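Local coordinates for orotidine 5'-phosphate decarboxylase (Sulfolobus solfataricus, PDB 4DBD), which probably catalyses the decarboxylation of orotidine 5'-monophosphate to UMP, the final step of de novo UMP biosynthesis, at residues L110-S115 against I139-T144; M159-P164 against A179-E184. All coordinates share one frame; numbering follows the deposited sequence.

Contacts 1 and 2 are strand pairs from two successive beta-alpha-beta units of one TIM barrel, with centres about 9 Å apart, and they follow one another along the chain. They join where strand 138-141 pairs with strand 160-163. Beyond their backbone pairing, the joint has polar closures: Ser163 OG lies 2.7 Å from Val141 O and Gly143 N lies 2.6 Å from Pro164 O, both probable hydrogen bonds. Packing adds to it, Pro164 CD resting 3.6 Å from Val140 CG1. The C-terminal ends of strands 107-113 and 160-163 lead to the predicted substrate pocket: Ser115 and Pro164 are predicted substrate-binding residues, and Ser115 OG is 3.7 Å from Pro164 O.

Contact 1: L110-S115 against I139-T144; sequences LVAVMS and IVVGGT
Val140 O is shared by two successive amides of the facing strand: Ala112 N donates at 2.9 Å and Val113 N at 3.3 Å, both within the carbonyl plane. This double grip marks a beta bulge between strands 107-113 and 138-141, adjacent parallel members of the TIM barrel joined in a beta-alpha-beta crossover through helix 124-134. Ahead of the bulge Val111 pairs with Val140; beyond it Val113 pairs with Val141, and Ala112 is the additional residue. The ladder is completed by Val140 N to Leu110 O and by Gly142 N to Val113 O, the latter donor standing well above the carbonyl plane.

On one face of the sheet the CG2 methyls of Val111 and Val140 approach each other at 4.2 Å; each is turned beside its own backbone N because CG1 takes the position opposite that N (chi1 174° and -177°). The side chain of Val111 also lies about 4 Å from that of Lys61, the predicted proton donor. On the other face, Val141 CG1 meets both CB and CG2 of Val113. Helix 146-155 covers this side, with Tyr152 against Ala112, Val113 and Ile139, while Ile131 of helix 124-134 packs on Leu110, Ala112 and Ile139.

Past the strands the segments stay close. Gly142 runs close beside Ser115, its CA 3.2 Å from Ser115 OG, and a beta carbon on Gly142 would fall only 2.7 Å from that oxygen, a clash. Ser115, a predicted substrate-binding residue, also touches Gln169, another of that set, and Met114 packs against Asp64 of the second subunit. At the far end Thr144 OG1 sits between its own backbone N and carbonyl carbon (chi1 51°), from where it donates to an in-plane lone pair of Ser115 O at 3.0 Å.

Contact 2: M159-P164 against A179-E184; sequences MTIVSP and AGADYE
Asp182 clasps Ile161 at both ends of its backbone. Its OD2 accepts from Ile161 N at 2.8 Å in a nearly straight bond (169° at the hydrogen), using the lone pair that faces away from the other carboxylate oxygen, while Asp182 N donates to Ile161 O, also at 2.8 Å. The same Ile161 O also accepts from Tyr183 N, at a longer 3.3 Å but in the carbonyl plane. Arg153 of helix 146-155 forms a salt bridge to OD2, and so backs the carboxylate from outside the pair. Replacing Asp182 by an alanine removes the carboxylate, which would probably leave Ile161 N without this acceptor and deprive Arg153 of this salt bridge.

Tyr183 comes to Thr160 edge on: Thr160 CG2 lies in the plane of the ring, 3.9 Å from both CD2 and CE2, while Tyr27 stacks on the ring. Val162 CG1 approaches Tyr183 CB at 4.2 Å on the same face of the sheet. These meetings line the parallel pairing of barrel strands 160-163 and 183-186, the two strands of a beta-alpha-beta unit whose helix 175-179 ends in a Schellman motif at Gly180, where a beta carbon would be jammed against the carbonyl O of Ala179, which calls for glycine. Ser163 N donates to Tyr183 O at 3.0 Å to continue the ladder.

Ala181 CB meets two side chains of the neighbouring strand. Ile161 CG2, carried opposite its backbone N, meets it at 4.0 Å, and Ser163 OG, which is hydrogen-bonded to Val141 O, comes within 3.3 Å. Glu184 lays CB and CG alongside Ser163 O before its carboxylate turns to the amides of Gly174 and Val177.

Contact 1: L110-S115 against I139-T144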
ATOM      1  N   LEU A 110      -3.087  -5.704  11.445  1.00 15.41           N
ATOM      2  CA  LEU A 110      -3.967  -4.804  10.701  1.00 12.69           C
ATOM      3  C   LEU A 110      -3.867  -3.370  11.215  1.00 16.85           C
ATOM      4  O   LEU A 110      -3.810  -3.129  12.419  1.00 14.15           O
ATOM      5  CB  LEU A 110      -5.416  -5.272  10.767  1.00 10.81           C
ATOM      6  CG  LEU A 110      -5.777  -6.608  10.120  1.00 10.87           C
ATOM      7  CD1 LEU A 110      -7.258  -6.886  10.326  1.00 11.59           C
ATOM      8  CD2 LEU A 110      -5.427  -6.600   8.619  1.00 15.19           C
ATOM      9  N   VAL A 111      -3.838  -2.418  10.290  1.00 12.08           N
ATOM     10  CA  VAL A 111      -3.766  -1.009  10.653  1.00 15.03           C
ATOM     11  C   VAL A 111      -5.121  -0.511  11.156  1.00 15.66           C
ATOM     12  O   VAL A 111      -6.120  -0.550  10.427  1.00 17.92           O
ATOM     13  CB  VAL A 111      -3.311  -0.158   9.460  1.00 13.45           C
ATOM     14  CG1 VAL A 111      -3.387   1.328   9.824  1.00 16.75           C
ATOM     15  CG2 VAL A 111      -1.901  -0.551   9.061  1.00 14.37           C
ATOM     16  N   ALA A 112      -5.163  -0.051  12.406  1.00 13.85           N
ATOM     17  CA  ALA A 112      -6.437   0.398  12.993  1.00 15.62           C
ATOM     18  C   ALA A 112      -6.535   1.914  13.052  1.00 14.00           C
ATOM     19  O   ALA A 112      -7.564   2.491  12.684  1.00 17.02           O
ATOM     20  CB  ALA A 112      -6.660  -0.212  14.383  1.00 15.13           C
ATOM     21  N   VAL A 113      -5.487   2.551  13.564  1.00 14.31           N
ATOM     22  CA  VAL A 113      -5.434   4.002  13.661  1.00 13.94           C
ATOM     23  C   VAL A 113      -4.055   4.493  13.231  1.00 18.32           C
ATOM     24  O   VAL A 113      -3.035   3.965  13.671  1.00 18.18           O
ATOM     25  CB  VAL A 113      -5.686   4.483  15.102  1.00 16.80           C
ATOM     26  CG1 VAL A 113      -5.791   6.012  15.138  1.00 16.07           C
ATOM     27  CG2 VAL A 113      -6.935   3.834  15.664  1.00 15.73           C
ATOM     28  N   MET A 114      -4.014   5.496  12.367  1.00 16.73           N
ATOM     29  CA  MET A 114      -2.725   6.108  12.031  1.00 20.32           C
ATOM     30  C   MET A 114      -2.462   7.392  12.806  1.00 21.99           C
ATOM     31  O   MET A 114      -3.366   7.949  13.439  1.00 20.65           O
ATOM     32  CB  MET A 114      -2.582   6.314  10.529  1.00 15.70           C
ATOM     33  CG  MET A 114      -2.755   5.023   9.764  1.00 22.49           C
ATOM     34  SD  MET A 114      -2.136   5.133   8.084  1.00 24.04           S
ATOM     35  CE  MET A 114      -0.410   5.534   8.404  1.00 22.36           C
ATOM     36  N   SER A 115      -1.210   7.851  12.758  1.00 21.58           N
ATOM     37  CA  SER A 115      -0.755   8.957  13.604  1.00 28.87           C
ATOM     38  C   SER A 115      -0.904  10.355  13.003  1.00 24.59           C
ATOM     39  O   SER A 115      -0.792  11.353  13.718  1.00 29.08           O
ATOM     40  CB  SER A 115       0.709   8.745  13.998  1.00 27.53           C
ATOM     41  OG  SER A 115       0.901   7.534  14.697  1.00 31.83           O
ATOM     42  N   ILE A 139      -2.440  -5.510  15.801  1.00 18.10           N
ATOM     43  CA  ILE A 139      -2.998  -4.322  15.176  1.00 12.70           C
ATOM     44  C   ILE A 139      -2.063  -3.152  15.395  1.00 18.55           C
ATOM     45  O   ILE A 139      -1.338  -3.094  16.395  1.00 16.28           O
ATOM     46  CB  ILE A 139      -4.408  -3.968  15.724  1.00 16.49           C
ATOM     47  CG1 ILE A 139      -4.366  -3.855  17.241  1.00 19.63           C
ATOM     48  CG2 ILE A 139      -5.435  -5.023  15.272  1.00 18.82           C
ATOM     49  CD1 ILE A 139      -5.713  -3.487  17.865  1.00 24.55           C
ATOM     50  N   VAL A 140      -2.079  -2.226  14.445  1.00 15.13           N
ATOM     51  CA  VAL A 140      -1.234  -1.050  14.501  1.00 15.31           C
ATOM     52  C   VAL A 140      -2.094   0.114  14.986  1.00 15.63           C
ATOM     53  O   VAL A 140      -3.073   0.464  14.336  1.00 16.94           O
ATOM     54  CB  VAL A 140      -0.658  -0.724  13.093  1.00 14.69           C
ATOM     55  CG1 VAL A 140       0.296   0.468  13.157  1.00 16.84           C
ATOM     56  CG2 VAL A 140       0.041  -1.935  12.503  1.00 17.93           C
ATOM     57  N   VAL A 141      -1.754   0.683  16.143  1.00 16.74           N
ATOM     58  CA  VAL A 141      -2.486   1.841  16.669  1.00 15.27           C
ATOM     59  C   VAL A 141      -1.513   2.993  16.920  1.00 13.63           C
ATOM     60  O   VAL A 141      -0.603   2.876  17.744  1.00 20.78           O
ATOM     61  CB  VAL A 141      -3.238   1.517  17.971  1.00 17.15           C
ATOM     62  CG1 VAL A 141      -4.149   2.684  18.331  1.00 18.41           C
ATOM     63  CG2 VAL A 141      -4.051   0.238  17.814  1.00 23.66           C
ATOM     64  N   GLY A 142      -1.719   4.101  16.210  1.00 18.00           N
ATOM     65  CA  GLY A 142      -0.794   5.230  16.220  1.00 19.59           C
ATOM     66  C   GLY A 142      -0.346   5.726  17.586  1.00 33.66           C
ATOM     67  O   GLY A 142      -1.154   5.845  18.513  1.00 25.65           O
ATOM     68  N   GLY A 143       0.947   6.035  17.700  1.00 30.20           N
ATOM     69  CA  GLY A 143       1.542   6.458  18.961  1.00 30.92           C
ATOM     70  C   GLY A 143       1.209   7.885  19.377  1.00 36.49           C
ATOM     71  O   GLY A 143       1.393   8.255  20.538  1.00 38.50           O
ATOM     72  N   THR A 144       0.732   8.690  18.430  1.00 34.02           N
ATOM     73  CA  THR A 144       0.227  10.024  18.737  1.00 34.49           C
ATOM     74  C   THR A 144      -1.194   9.915  19.273  1.00 30.44           C
ATOM     75  O   THR A 144      -1.748  10.882  19.803  1.00 37.17           O
ATOM     76  CB  THR A 144       0.137  10.881  17.478  1.00 33.87           C
ATOM     77  OG1 THR A 144      -0.570  10.142  16.477  1.00 32.56           O
ATOM     78  CG2 THR A 144       1.512  11.246  16.969  1.00 24.11           C
TER

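Contact 2: M159-P164 against A179-E184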
ATOM      1  N   MET A 159      -4.724  -9.192  21.761  1.00 28.73           N
ATOM      2  CA  MET A 159      -4.032  -8.792  20.547  1.00 27.93           C
ATOM      3  C   MET A 159      -2.673  -8.169  20.847  1.00 29.60           C
ATOM      4  O   MET A 159      -2.520  -7.477  21.859  1.00 22.78           O
ATOM      5  CB  MET A 159      -4.887  -7.745  19.839  1.00 32.18           C
ATOM      6  CG  MET A 159      -4.510  -7.531  18.409  1.00 35.23           C
ATOM      7  SD  MET A 159      -5.304  -8.802  17.444  1.00 51.44           S
ATOM      8  CE  MET A 159      -7.001  -8.287  17.586  1.00 26.50           C
ATOM      9  N   THR A 160      -1.682  -8.408  19.982  1.00 20.09           N
ATOM     10  CA  THR A 160      -0.455  -7.608  20.020  1.00 26.42           C
ATOM     11  C   THR A 160      -0.744  -6.220  19.450  1.00 23.56           C
ATOM     12  O   THR A 160      -1.239  -6.085  18.332  1.00 22.51           O
ATOM     13  CB  THR A 160       0.696  -8.263  19.228  1.00 23.42           C
ATOM     14  OG1 THR A 160       0.945  -9.568  19.758  1.00 29.08           O
ATOM     15  CG2 THR A 160       1.976  -7.428  19.319  1.00 25.50           C
ATOM     16  N   ILE A 161      -0.428  -5.188  20.221  1.00 24.58           N
ATOM     17  CA  ILE A 161      -0.623  -3.818  19.769  1.00 20.11           C
ATOM     18  C   ILE A 161       0.737  -3.189  19.526  1.00 17.19           C
ATOM     19  O   ILE A 161       1.599  -3.206  20.394  1.00 19.63           O
ATOM     20  CB  ILE A 161      -1.465  -3.006  20.787  1.00 23.82           C
ATOM     21  CG1 ILE A 161      -2.856  -3.636  20.915  1.00 23.09           C
ATOM     22  CG2 ILE A 161      -1.543  -1.529  20.395  1.00 17.93           C
ATOM     23  CD1 ILE A 161      -3.863  -2.830  21.744  1.00 27.86           C
ATOM     24  N   VAL A 162       0.933  -2.667  18.319  1.00 17.67           N
ATOM     25  CA  VAL A 162       2.195  -2.029  17.945  1.00 16.72           C
ATOM     26  C   VAL A 162       1.893  -0.592  17.558  1.00 16.79           C
ATOM     27  O   VAL A 162       0.853  -0.305  16.939  1.00 17.46           O
ATOM     28  CB  VAL A 162       2.910  -2.774  16.795  1.00 24.68           C
ATOM     29  CG1 VAL A 162       3.313  -4.175  17.251  1.00 16.90           C
ATOM     30  CG2 VAL A 162       2.026  -2.821  15.548  1.00 16.94           C
ATOM     31  N   SER A 163       2.775   0.316  17.966  1.00 16.97           N
ATOM     32  CA  SER A 163       2.476   1.742  17.867  1.00 17.83           C
ATOM     33  C   SER A 163       3.629   2.543  17.301  1.00 21.54           C
ATOM     34  O   SER A 163       4.641   2.738  17.966  1.00 21.04           O
ATOM     35  CB  SER A 163       2.119   2.307  19.245  1.00 18.83           C
ATOM     36  OG  SER A 163       0.918   1.750  19.732  1.00 23.64           O
ATOM     37  N   PRO A 164       3.459   3.032  16.069  1.00 21.27           N
ATOM     38  CA  PRO A 164       4.455   3.893  15.431  1.00 26.64           C
ATOM     39  C   PRO A 164       4.187   5.337  15.809  1.00 27.17           C
ATOM     40  O   PRO A 164       3.321   5.590  16.642  1.00 31.34           O
ATOM     41  CB  PRO A 164       4.209   3.659  13.935  1.00 28.01           C
ATOM     42  CG  PRO A 164       2.758   3.299  13.840  1.00 33.49           C
ATOM     43  CD  PRO A 164       2.337   2.704  15.169  1.00 24.21           C
ATOM     44  N   ALA A 179       0.345   3.478  27.620  1.00 23.94           N
ATOM     45  CA  ALA A 179      -1.082   3.538  27.293  1.00 22.14           C
ATOM     46  C   ALA A 179      -1.703   2.173  26.978  1.00 26.21           C
ATOM     47  O   ALA A 179      -2.928   2.045  26.923  1.00 20.68           O
ATOM     48  CB  ALA A 179      -1.330   4.504  26.138  1.00 18.99           C
ATOM     49  N   GLY A 180      -0.870   1.160  26.742  1.00 20.37           N
ATOM     50  CA  GLY A 180      -1.388  -0.178  26.531  1.00 25.68           C
ATOM     51  C   GLY A 180      -0.807  -0.919  25.345  1.00 17.87           C
ATOM     52  O   GLY A 180      -1.173  -2.070  25.096  1.00 21.21           O
ATOM     53  N   ALA A 181       0.104  -0.278  24.619  1.00 22.73           N
ATOM     54  CA  ALA A 181       0.749  -0.934  23.480  1.00 20.59           C
ATOM     55  C   ALA A 181       1.778  -1.962  23.955  1.00 19.65           C
ATOM     56  O   ALA A 181       2.347  -1.839  25.036  1.00 22.91           O
ATOM     57  CB  ALA A 181       1.397   0.099  22.566  1.00 20.27           C
ATOM     58  N   ASP A 182       2.027  -2.976  23.135  1.00 22.02           N
ATOM     59  CA  ASP A 182       3.065  -3.945  23.447  1.00 19.47           C
ATOM     60  C   ASP A 182       4.452  -3.465  23.020  1.00 20.52           C
ATOM     61  O   ASP A 182       5.415  -3.577  23.771  1.00 22.26           O
ATOM     62  CB  ASP A 182       2.744  -5.289  22.794  1.00 22.74           C
ATOM     63  CG  ASP A 182       1.516  -5.924  23.387  1.00 24.79           C
ATOM     64  OD1 ASP A 182       1.603  -6.384  24.545  1.00 31.95           O
ATOM     65  OD2 ASP A 182       0.461  -5.942  22.720  1.00 24.57           O
ATOM     66  N   TYR A 183       4.529  -2.917  21.813  1.00 18.67           N
ATOM     67  CA  TYR A 183       5.782  -2.487  21.230  1.00 21.04           C
ATOM     68  C   TYR A 183       5.631  -1.122  20.586  1.00 18.51           C
ATOM     69  O   TYR A 183       4.546  -0.764  20.110  1.00 17.84           O
ATOM     70  CB  TYR A 183       6.243  -3.516  20.189  1.00 18.00           C
ATOM     71  CG  TYR A 183       6.346  -4.886  20.786  1.00 19.46           C
ATOM     72  CD1 TYR A 183       7.418  -5.233  21.603  1.00 19.81           C
ATOM     73  CD2 TYR A 183       5.366  -5.839  20.542  1.00 24.49           C
ATOM     74  CE1 TYR A 183       7.504  -6.502  22.160  1.00 27.74           C
ATOM     75  CE2 TYR A 183       5.436  -7.097  21.093  1.00 25.26           C
ATOM     76  CZ  TYR A 183       6.504  -7.426  21.902  1.00 25.65           C
ATOM     77  OH  TYR A 183       6.560  -8.690  22.448  1.00 33.27           O
ATOM     78  N   GLU A 184       6.718  -0.360  20.594  1.00 20.46           N
ATOM     79  CA  GLU A 184       6.772   0.915  19.891  1.00 17.61           C
ATOM     80  C   GLU A 184       7.624   0.835  18.638  1.00 20.61           C
ATOM     81  O   GLU A 184       8.756   0.335  18.657  1.00 20.30           O
ATOM     82  CB  GLU A 184       7.261   2.039  20.823  1.00 24.27           C
ATOM     83  CG  GLU A 184       6.135   2.596  21.672  1.00 22.29           C
ATOM     84  CD  GLU A 184       6.594   3.617  22.712  1.00 24.14           C
ATOM     85  OE1 GLU A 184       7.592   4.347  22.495  1.00 21.84           O
ATOM     86  OE2 GLU A 184       5.937   3.678  23.761  1.00 18.71           O
TER